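Local coordinates for trichothecene 3-O-acetyltransferase TRI101 (Fusarium sporotrichioides, PDB 2ZBA), which transfers an acetyl group from acetyl coenzyme A to the 3-hydroxyl of trichothecene mycotoxins, a step in the biosynthesis of compounds such as T-2 toxin, at residues 298-303 / 318-323; 202-207 / 307-312; 46-51 / 150-155. All coordinates share one frame; numbering follows the deposited sequence.

Contact 1: residues 298-303 / 318-323; sequences CRAVDM and QNMTYH. With COA (coenzyme A), chain E.
Cys298 and Tyr322 face each other on one side of a two-stranded antiparallel pairing. The sulfur of Cys298 comes to the rim of the Tyr322 ring, close to the ring plane, with SG 3.7 Å from Tyr322 CD1. This is a sulfur-aromatic contact at the edge. The ring also stacks on His219, and its OH bonds to Leu373 O and Gln220. Next along the same face, selenomethionine Met320 lays its SE 3.8 Å from Cys298 CB. A bend at chi3 (104°) turns its methyl CE back over the neighbouring backbone, near Ala300 N.

The pairing joins strand 318-326, outermost in the mixed seven-stranded sheet, to strand 294-302. The sheet belongs to the acyltransferase fold of the BAHD superfamily. Arg299 with Thr321 and Val301 with Asn319 are hydrogen-bonded pairs. Each exchanges two N-H...O=C bonds, with Val301 N 2.8 Å from Asn319 O.

On the other face, Val301 sets CG1 against Asn319 O and the CB of Asn319. Arg299 starts beside Thr321, then runs out in an extended chain towards coenzyme A. Its guanidinium has CCP of the cofactor over one face, and a water in its plane links NH1 to Thr321 OG1. Salt bridges from NH2 to Asp270 and Asp271 fix the far end.

The cofactor's pantetheine arm runs along strand 294-302. Asp302 N donates to its O9P at 2.6 Å. Ala300 CB packs on the amide carbon C5P. Gln318, with CG anti to the backbone N (chi1 -176°), extends to the thiol end, where the approach of OE1 to S1P is too short to read as a defined bond. Gln318 and Met320 also line the pocket that holds T-2 toxin.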
loop_
_atom_site.group_PDB
_atom_site.type_symbol
_atom_site.label_atom_id
_atom_site.label_comp_id
_atom_site.label_asym_id
_atom_site.label_seq_id
_atom_site.Cartn_x
_atom_site.Cartn_y
_atom_site.Cartn_z
ATOM N N CYS A 298 -7.805 11.253 -3.561
ATOM C CA CYS A 298 -8.243 9.970 -3.013
ATOM C C CYS A 298 -7.176 9.482 -2.031
ATOM O O CYS A 298 -5.992 9.390 -2.398
ATOM C CB CYS A 298 -8.457 8.923 -4.123
ATOM S SG CYS A 298 -9.235 9.535 -5.617
ATOM N N ARG A 299 -7.596 9.191 -0.798
ATOM C CA ARG A 299 -6.697 8.804 0.310
ATOM C C ARG A 299 -7.118 7.480 0.916
ATOM O O ARG A 299 -8.217 7.379 1.437
ATOM C CB ARG A 299 -6.726 9.885 1.403
ATOM C CG ARG A 299 -5.653 9.778 2.456
ATOM C CD ARG A 299 -6.010 10.688 3.640
ATOM N NE ARG A 299 -4.883 10.900 4.550
ATOM C CZ ARG A 299 -4.951 11.557 5.703
ATOM N NH1 ARG A 299 -6.106 12.079 6.128
ATOM N NH2 ARG A 299 -3.852 11.676 6.443
ATOM N N ALA A 300 -6.247 6.470 0.871
ATOM C CA ALA A 300 -6.539 5.171 1.490
ATOM C C ALA A 300 -6.698 5.234 3.032
ATOM O O ALA A 300 -6.000 5.987 3.747
ATOM C CB ALA A 300 -5.462 4.110 1.114
ATOM N N VAL A 301 -7.625 4.425 3.521
ATOM C CA VAL A 301 -7.929 4.389 4.946
ATOM C C VAL A 301 -8.093 2.932 5.354
ATOM O O VAL A 301 -8.890 2.199 4.783
ATOM C CB VAL A 301 -9.182 5.305 5.351
ATOM C CG1 VAL A 301 -10.344 5.160 4.383
ATOM C CG2 VAL A 301 -9.640 5.015 6.788
ATOM N N ASP A 302 -7.284 2.508 6.319
ATOM C CA ASP A 302 -7.510 1.256 7.008
ATOM C C ASP A 302 -8.875 1.261 7.723
ATOM O O ASP A 302 -9.108 2.071 8.625
ATOM C CB ASP A 302 -6.371 1.045 8.014
ATOM C CG ASP A 302 -6.524 -0.214 8.824
ATOM O OD1 ASP A 302 -7.333 -1.071 8.444
ATOM O OD2 ASP A 302 -5.821 -0.337 9.855
HETATM N N MSE A 303 -9.750 0.325 7.344
HETATM C CA MSE A 303 -11.090 0.230 7.938
HETATM C C MSE A 303 -11.188 -0.660 9.175
HETATM O O MSE A 303 -12.273 -0.837 9.706
HETATM C CB MSE A 303 -12.132 -0.219 6.903
HETATM C CG MSE A 303 -12.539 0.883 5.937
HETATM SE SE MSE A 303 -13.085 2.457 6.898
HETATM C CE MSE A 303 -14.698 1.662 7.849
ATOM N N GLN A 318 -10.260 -1.966 3.610
ATOM C CA GLN A 318 -9.726 -0.675 3.257
ATOM C C GLN A 318 -10.853 0.068 2.560
ATOM O O GLN A 318 -11.760 -0.564 2.003
ATOM C CB GLN A 318 -8.569 -0.903 2.284
ATOM C CG GLN A 318 -7.792 0.321 1.854
ATOM C CD GLN A 318 -6.625 -0.042 0.948
ATOM O OE1 GLN A 318 -5.468 -0.028 1.383
ATOM N NE2 GLN A 318 -6.921 -0.404 -0.305
ATOM N N ASN A 319 -10.815 1.396 2.631
ATOM C CA ASN A 319 -11.621 2.246 1.772
ATOM C C ASN A 319 -10.762 3.462 1.461
ATOM O O ASN A 319 -9.569 3.471 1.775
ATOM C CB ASN A 319 -12.921 2.638 2.496
ATOM C CG ASN A 319 -14.053 2.984 1.539
ATOM O OD1 ASN A 319 -13.828 3.312 0.374
ATOM N ND2 ASN A 319 -15.284 2.920 2.040
HETATM N N MSE A 320 -11.352 4.481 0.848
HETATM C CA MSE A 320 -10.666 5.716 0.587
HETATM C C MSE A 320 -11.583 6.848 1.023
HETATM O O MSE A 320 -12.800 6.680 1.135
HETATM C CB MSE A 320 -10.299 5.840 -0.899
HETATM C CG MSE A 320 -9.312 4.753 -1.429
HETATM SE SE MSE A 320 -8.544 5.241 -3.147
HETATM C CE MSE A 320 -6.748 5.788 -2.561
ATOM N N THR A 321 -11.001 8.002 1.291
ATOM C CA THR A 321 -11.785 9.213 1.408
ATOM C C THR A 321 -11.503 10.053 0.150
ATOM O O THR A 321 -10.392 10.014 -0.420
ATOM C CB THR A 321 -11.510 9.981 2.739
ATOM O OG1 THR A 321 -10.150 10.435 2.783
ATOM C CG2 THR A 321 -11.799 9.081 3.960
ATOM N N TYR A 322 -12.509 10.800 -0.279
ATOM C CA TYR A 322 -12.438 11.572 -1.512
ATOM C C TYR A 322 -12.659 13.046 -1.255
ATOM O O TYR A 322 -13.481 13.436 -0.430
ATOM C CB TYR A 322 -13.452 11.032 -2.510
ATOM C CG TYR A 322 -13.278 9.552 -2.748
ATOM C CD1 TYR A 322 -12.282 9.076 -3.603
ATOM C CD2 TYR A 322 -14.083 8.617 -2.084
ATOM C CE1 TYR A 322 -12.102 7.684 -3.802
ATOM C CE2 TYR A 322 -13.910 7.238 -2.283
ATOM C CZ TYR A 322 -12.927 6.784 -3.149
ATOM O OH TYR A 322 -12.770 5.427 -3.342
ATOM N N HIS A 323 -11.898 13.870 -1.961
ATOM C CA HIS A 323 -11.857 15.288 -1.685
ATOM C C HIS A 323 -11.808 16.015 -3.015
ATOM O O HIS A 323 -10.829 15.907 -3.741
ATOM C CB HIS A 323 -10.642 15.620 -0.794
ATOM C CG HIS A 323 -10.569 14.788 0.451
ATOM N ND1 HIS A 323 -9.908 13.581 0.501
ATOM C CD2 HIS A 323 -11.139 14.955 1.670
ATOM C CE1 HIS A 323 -10.062 13.048 1.699
ATOM N NE2 HIS A 323 -10.805 13.860 2.425
HETATM N N1A COA E . -5.861 15.451 19.662
HETATM C C2A COA E . -4.622 15.749 19.118
HETATM N N3A COA E . -3.975 14.803 18.335
HETATM C C4A COA E . -4.547 13.589 18.092
HETATM C C5A COA E . -5.791 13.279 18.640
HETATM C C6A COA E . -6.454 14.223 19.435
HETATM N N6A COA E . -7.595 13.909 20.055
HETATM N N7A COA E . -6.112 12.024 18.247
HETATM C C8A COA E . -5.107 11.542 17.475
HETATM N N9A COA E . -4.133 12.500 17.365
HETATM C C1B COA E . -2.917 12.435 16.522
HETATM C C2B COA E . -1.883 11.469 17.092
HETATM O O2B COA E . -1.054 12.111 18.037
HETATM C C3B COA E . -1.166 11.013 15.835
HETATM O O3B COA E . -0.438 12.116 15.366
HETATM P P3B COA E . 1.100 12.101 14.881
HETATM O O7A COA E . 1.284 10.898 13.978
HETATM O O8A COA E . 2.027 11.941 16.055
HETATM O O9A COA E . 1.264 13.390 14.141
HETATM C C4B COA E . -2.312 10.910 14.849
HETATM O O4B COA E . -3.205 11.949 15.212
HETATM C C5B COA E . -3.067 9.590 14.830
HETATM O O5B COA E . -4.201 9.809 13.998
HETATM P P1A COA E . -4.744 8.662 13.004
HETATM O O1A COA E . -5.103 7.423 13.761
HETATM O O2A COA E . -5.845 9.162 12.098
HETATM O O3A COA E . -3.472 8.192 12.101
HETATM P P2A COA E . -2.763 9.018 10.909
HETATM O O4A COA E . -1.271 8.914 11.136
HETATM O O5A COA E . -3.255 10.432 10.716
HETATM O O6A COA E . -3.143 8.229 9.566
HETATM C CBP COA E . -4.647 7.454 7.853
HETATM C CCP COA E . -4.324 8.564 8.850
HETATM C CDP COA E . -3.724 7.663 6.652
HETATM C CEP COA E . -6.124 7.576 7.445
HETATM C CAP COA E . -4.359 6.106 8.520
HETATM O OAP COA E . -5.192 5.930 9.656
HETATM C C9P COA E . -4.504 4.899 7.622
HETATM O O9P COA E . -5.769 4.335 7.435
HETATM N N8P COA E . -3.414 4.363 7.071
HETATM C C7P COA E . -3.508 3.203 6.189
HETATM C C6P COA E . -3.847 3.580 4.747
HETATM C C5P COA E . -3.899 2.327 3.888
HETATM O O5P COA E . -4.856 1.519 3.975
HETATM N N4P COA E . -2.894 2.129 3.043
HETATM C C3P COA E . -2.492 0.763 2.718
HETATM C C2P COA E . -2.634 0.442 1.234
HETATM S S1P COA E . -3.011 -1.299 0.863
HETATM O O HOH W 1 -8.902 11.541 5.097
#

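Contact 2: residues 202-207 / 307-312; sequences KTVVPL and MGVSST
Val204 meets Val309 where two loops pack together by apolar contact, with no hydrogen bond between them. One loop follows helix 191-197. The other leaves helix 304-307 through a Schellman motif, in which Gly308 takes positive phi. The two valine side chains cross at about a right angle. Val204 CG2 presses on Val309 CG2 at 3.4 Å, tighter than usual for two methyl groups, and Val309 CG1 is 3.8 Å from the same Val204 CG2. The carbonyl O of Val204 lies 3.7 Å from the methyl CE of selenomethionine Met307.

Val205 adds a looser touch: Val205 CG1 is 4.2 Å from Met307 CE. Its side chain also packs on Leu317 and on Gln356 and Ala359 of helix 348-363, so Val205 touches both Met307 and that helix.

Pro206 is more exposed. The Met307 chain folds at chi2 and chi3 (-48° and -52°), which turns its methyl end towards the proline ring. The methyl points at the CD corner of that ring. Pro206 CD stands 3.3 Å from Met307 CE, tighter than usual van der Waals contact.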
loop_
_atom_site.group_PDB
_atom_site.type_symbol
_atom_site.label_atom_id
_atom_site.label_comp_id
_atom_site.label_asym_id
_atom_site.label_seq_id
_atom_site.Cartn_x
_atom_site.Cartn_y
_atom_site.Cartn_z
ATOM N N LYS A 202 -16.385 -12.912 5.510
ATOM C CA LYS A 202 -17.757 -12.612 5.077
ATOM C C LYS A 202 -18.468 -11.739 6.103
ATOM O O LYS A 202 -19.346 -10.948 5.761
ATOM C CB LYS A 202 -18.556 -13.914 4.824
ATOM C CG LYS A 202 -17.957 -14.831 3.735
ATOM C CD LYS A 202 -18.844 -16.059 3.420
ATOM N N THR A 203 -18.060 -11.854 7.359
ATOM C CA THR A 203 -18.771 -11.211 8.453
ATOM C C THR A 203 -18.186 -9.862 8.846
ATOM O O THR A 203 -18.810 -9.095 9.596
ATOM C CB THR A 203 -18.823 -12.146 9.700
ATOM O OG1 THR A 203 -17.515 -12.302 10.289
ATOM C CG2 THR A 203 -19.383 -13.498 9.306
ATOM N N VAL A 204 -16.996 -9.574 8.326
ATOM C CA VAL A 204 -16.149 -8.517 8.850
ATOM C C VAL A 204 -16.735 -7.104 8.626
ATOM O O VAL A 204 -16.540 -6.191 9.442
ATOM C CB VAL A 204 -14.658 -8.715 8.359
ATOM C CG1 VAL A 204 -14.355 -7.972 7.054
ATOM C CG2 VAL A 204 -13.691 -8.328 9.447
ATOM N N VAL A 205 -17.467 -6.952 7.522
ATOM C CA VAL A 205 -18.232 -5.740 7.225
ATOM C C VAL A 205 -19.707 -6.165 7.185
ATOM O O VAL A 205 -20.134 -6.797 6.233
ATOM C CB VAL A 205 -17.811 -5.114 5.877
ATOM C CG1 VAL A 205 -18.618 -3.821 5.589
ATOM C CG2 VAL A 205 -16.296 -4.832 5.860
ATOM N N PRO A 206 -20.473 -5.864 8.251
ATOM C CA PRO A 206 -21.894 -6.228 8.274
ATOM C C PRO A 206 -22.678 -5.580 7.142
ATOM O O PRO A 206 -22.505 -4.389 6.854
ATOM C CB PRO A 206 -22.365 -5.701 9.646
ATOM C CG PRO A 206 -21.136 -5.663 10.480
ATOM C CD PRO A 206 -20.068 -5.203 9.506
ATOM N N LEU A 207 -23.525 -6.363 6.481
ATOM C CA LEU A 207 -24.318 -5.836 5.369
ATOM C C LEU A 207 -25.481 -5.002 5.911
ATOM O O LEU A 207 -25.960 -5.244 7.027
ATOM C CB LEU A 207 -24.811 -6.972 4.463
ATOM C CG LEU A 207 -24.073 -7.363 3.170
ATOM C CD1 LEU A 207 -22.575 -6.977 3.089
ATOM C CD2 LEU A 207 -24.304 -8.835 2.895
HETATM N N MSE A 307 -14.328 -0.263 11.801
HETATM C CA MSE A 307 -15.217 -1.446 11.729
HETATM C C MSE A 307 -15.315 -2.255 13.027
HETATM O O MSE A 307 -16.174 -3.131 13.151
HETATM C CB MSE A 307 -14.806 -2.401 10.596
HETATM C CG MSE A 307 -15.198 -1.974 9.189
HETATM SE SE MSE A 307 -17.074 -1.371 8.928
HETATM C CE MSE A 307 -17.926 -2.716 9.623
ATOM N N GLY A 308 -14.450 -1.955 13.990
ATOM C CA GLY A 308 -14.344 -2.737 15.224
ATOM C C GLY A 308 -13.690 -4.080 14.964
ATOM O O GLY A 308 -14.133 -5.113 15.493
ATOM N N VAL A 309 -12.660 -4.085 14.118
ATOM C CA VAL A 309 -11.976 -5.330 13.757
ATOM C C VAL A 309 -10.547 -5.255 14.243
ATOM O O VAL A 309 -9.972 -4.177 14.266
ATOM C CB VAL A 309 -12.020 -5.592 12.218
ATOM C CG1 VAL A 309 -11.138 -6.760 11.838
ATOM C CG2 VAL A 309 -13.455 -5.857 11.778
ATOM N N SER A 310 -9.974 -6.391 14.639
ATOM C CA SER A 310 -8.591 -6.424 15.077
ATOM C C SER A 310 -7.647 -5.799 14.036
ATOM O O SER A 310 -7.740 -6.096 12.847
ATOM C CB SER A 310 -8.175 -7.860 15.351
ATOM O OG SER A 310 -6.774 -7.983 15.345
ATOM N N SER A 311 -6.733 -4.949 14.503
ATOM C CA SER A 311 -5.663 -4.400 13.668
ATOM C C SER A 311 -4.822 -5.504 12.994
ATOM O O SER A 311 -4.150 -5.262 11.996
ATOM C CB SER A 311 -4.758 -3.533 14.516
ATOM O OG SER A 311 -4.070 -4.365 15.440
ATOM N N THR A 312 -4.891 -6.723 13.518
ATOM C CA THR A 312 -4.108 -7.836 12.976
ATOM C C THR A 312 -4.855 -8.679 11.912
ATOM O O THR A 312 -4.301 -9.638 11.365
ATOM C CB THR A 312 -3.573 -8.721 14.116
ATOM O OG1 THR A 312 -2.871 -7.888 15.055
#

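Contact 3: residues 46-51 / 150-155; sequences TIVSTL and LNFIKG
Helix 44-61 packs on the mixed five-stranded sheet that holds strands 92-97, 146-153 and 156-164, and this contact sets one turn of it against strand 146-153. The helix and strand segments run nearly antiparallel, at 169°, with their axes 10.5 Å apart. Leu150 carries the contact. Three helix side chains meet its methyl CD2. Val48 CG2 is 3.8 Å from Leu150 CD2. Leu51 CD2 is 3.9 Å from Leu150 CD2, and Ile47 CG2 stands at 4.0 Å from the same Leu150 CD2. Leu51 and Leu150 reach towards each other tip to tip, while Ile47 and Val48 slant across the leucine.

Val48 has a second partner. With its CG2 anti to the carbonyl carbon, Val48 CG2 lies at the edge of the Phe152 ring, near its plane and 3.6 Å from Phe152 CZ. The valine methyl touches both the leucine and the ring edge, in directions about a right angle apart. No hydrogen bond joins the two segments.

Phe152 stacks on Tyr44 at the start of the helix. Leu150 also packs on Leu159 of strand 156-164. Leu51 reaches Leu93 of strand 92-97 and Leu180 and Cys184 of helix 170-184.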
loop_
_atom_site.group_PDB
_atom_site.type_symbol
_atom_site.label_atom_id
_atom_site.label_comp_id
_atom_site.label_asym_id
_atom_site.label_seq_id
_atom_site.Cartn_x
_atom_site.Cartn_y
_atom_site.Cartn_z
ATOM N N THR A 46 22.246 -20.094 5.793
ATOM C CA THR A 46 21.590 -20.071 7.102
ATOM C C THR A 46 20.331 -19.175 7.080
ATOM O O THR A 46 19.308 -19.514 7.698
ATOM C CB THR A 46 22.608 -19.622 8.227
ATOM O OG1 THR A 46 23.779 -20.472 8.205
ATOM C CG2 THR A 46 21.974 -19.667 9.636
ATOM N N ILE A 47 20.413 -18.043 6.376
ATOM C CA ILE A 47 19.275 -17.100 6.230
ATOM C C ILE A 47 18.106 -17.753 5.469
ATOM O O ILE A 47 16.939 -17.625 5.863
ATOM C CB ILE A 47 19.716 -15.799 5.520
ATOM C CG1 ILE A 47 20.646 -14.971 6.430
ATOM C CG2 ILE A 47 18.487 -14.964 5.062
ATOM C CD1 ILE A 47 21.467 -13.943 5.687
ATOM N N VAL A 48 18.454 -18.468 4.394
ATOM C CA VAL A 48 17.513 -19.235 3.571
ATOM C C VAL A 48 16.809 -20.310 4.396
ATOM O O VAL A 48 15.579 -20.371 4.404
ATOM C CB VAL A 48 18.209 -19.853 2.318
ATOM C CG1 VAL A 48 17.224 -20.614 1.446
ATOM C CG2 VAL A 48 18.870 -18.775 1.476
ATOM N N SER A 49 17.585 -21.128 5.113
ATOM C CA SER A 49 17.026 -22.198 5.949
ATOM C C SER A 49 16.093 -21.675 7.034
ATOM O O SER A 49 15.046 -22.279 7.313
ATOM C CB SER A 49 18.142 -23.040 6.575
ATOM O OG SER A 49 18.741 -23.878 5.601
ATOM N N THR A 50 16.481 -20.564 7.650
ATOM C CA THR A 50 15.685 -19.914 8.684
ATOM C C THR A 50 14.335 -19.422 8.133
ATOM O O THR A 50 13.312 -19.545 8.805
ATOM C CB THR A 50 16.464 -18.746 9.300
ATOM O OG1 THR A 50 17.747 -19.221 9.717
ATOM C CG2 THR A 50 15.719 -18.123 10.482
ATOM N N LEU A 51 14.334 -18.883 6.914
ATOM C CA LEU A 51 13.089 -18.395 6.322
ATOM C C LEU A 51 12.188 -19.552 5.897
ATOM O O LEU A 51 10.974 -19.514 6.119
ATOM C CB LEU A 51 13.354 -17.437 5.156
ATOM C CG LEU A 51 12.140 -16.867 4.386
ATOM C CD1 LEU A 51 11.127 -16.117 5.297
ATOM C CD2 LEU A 51 12.632 -15.973 3.274
ATOM N N LEU A 150 13.983 -13.829 -1.825
ATOM C CA LEU A 150 15.160 -13.548 -1.044
ATOM C C LEU A 150 16.284 -13.307 -2.028
ATOM O O LEU A 150 16.675 -14.205 -2.773
ATOM C CB LEU A 150 15.454 -14.738 -0.137
ATOM C CG LEU A 150 16.257 -14.578 1.153
ATOM C CD1 LEU A 150 15.688 -13.480 2.075
ATOM C CD2 LEU A 150 16.313 -15.934 1.860
ATOM N N ASN A 151 16.760 -12.068 -2.081
ATOM C CA ASN A 151 17.807 -11.685 -3.021
ATOM C C ASN A 151 19.135 -11.576 -2.279
ATOM O O ASN A 151 19.186 -10.977 -1.201
ATOM C CB ASN A 151 17.484 -10.336 -3.674
ATOM C CG ASN A 151 16.175 -10.345 -4.436
ATOM O OD1 ASN A 151 16.129 -10.759 -5.606
ATOM N ND2 ASN A 151 15.097 -9.868 -3.783
ATOM N N PHE A 152 20.203 -12.148 -2.843
ATOM C CA PHE A 152 21.552 -11.945 -2.309
ATOM C C PHE A 152 22.177 -10.778 -3.053
ATOM O O PHE A 152 22.264 -10.795 -4.270
ATOM C CB PHE A 152 22.443 -13.181 -2.499
ATOM C CG PHE A 152 21.886 -14.459 -1.925
ATOM C CD1 PHE A 152 20.993 -14.449 -0.849
ATOM C CD2 PHE A 152 22.303 -15.690 -2.442
ATOM C CE1 PHE A 152 20.495 -15.642 -0.316
ATOM C CE2 PHE A 152 21.818 -16.884 -1.924
ATOM C CZ PHE A 152 20.911 -16.860 -0.853
ATOM N N ILE A 153 22.593 -9.744 -2.338
ATOM C CA ILE A 153 23.306 -8.627 -2.988
ATOM C C ILE A 153 24.683 -8.449 -2.328
ATOM O O ILE A 153 24.904 -8.956 -1.233
ATOM C CB ILE A 153 22.457 -7.306 -3.027
ATOM C CG1 ILE A 153 22.250 -6.729 -1.622
ATOM C CG2 ILE A 153 21.085 -7.574 -3.667
ATOM C CD1 ILE A 153 22.106 -5.208 -1.555
ATOM N N LYS A 154 25.604 -7.747 -2.986
ATOM C CA LYS A 154 26.955 -7.590 -2.440
ATOM C C LYS A 154 26.878 -6.837 -1.099
ATOM O O LYS A 154 26.487 -5.679 -1.052
ATOM C CB LYS A 154 27.912 -6.908 -3.445
ATOM C CG LYS A 154 28.115 -7.683 -4.750
ATOM C CD LYS A 154 29.280 -7.138 -5.600
ATOM N N GLY A 155 27.217 -7.529 -0.023
ATOM C CA GLY A 155 27.279 -6.942 1.314
ATOM C C GLY A 155 25.946 -6.974 2.056
ATOM O O GLY A 155 25.833 -6.440 3.167
#

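Contact 1 is the most central of the three, its touching residues all buried. It is also the one built on backbone hydrogen bonds, and it borders both ligand pockets. Contacts 2 and 3 have no hydrogen bond across them and rest on apolar side chains. Contact 2 is partly buried and joins loops. It is tied to contact 1 by sequence, because its second segment lies in the connection between the two strands of contact 1; their centres are 16 Å apart. Contact 3 is a buried helix-on-sheet packing in another sheet, away from the annotated sites. Its centre is about 36 Å from each of the others, and it lies across the chain's centre from contact 1.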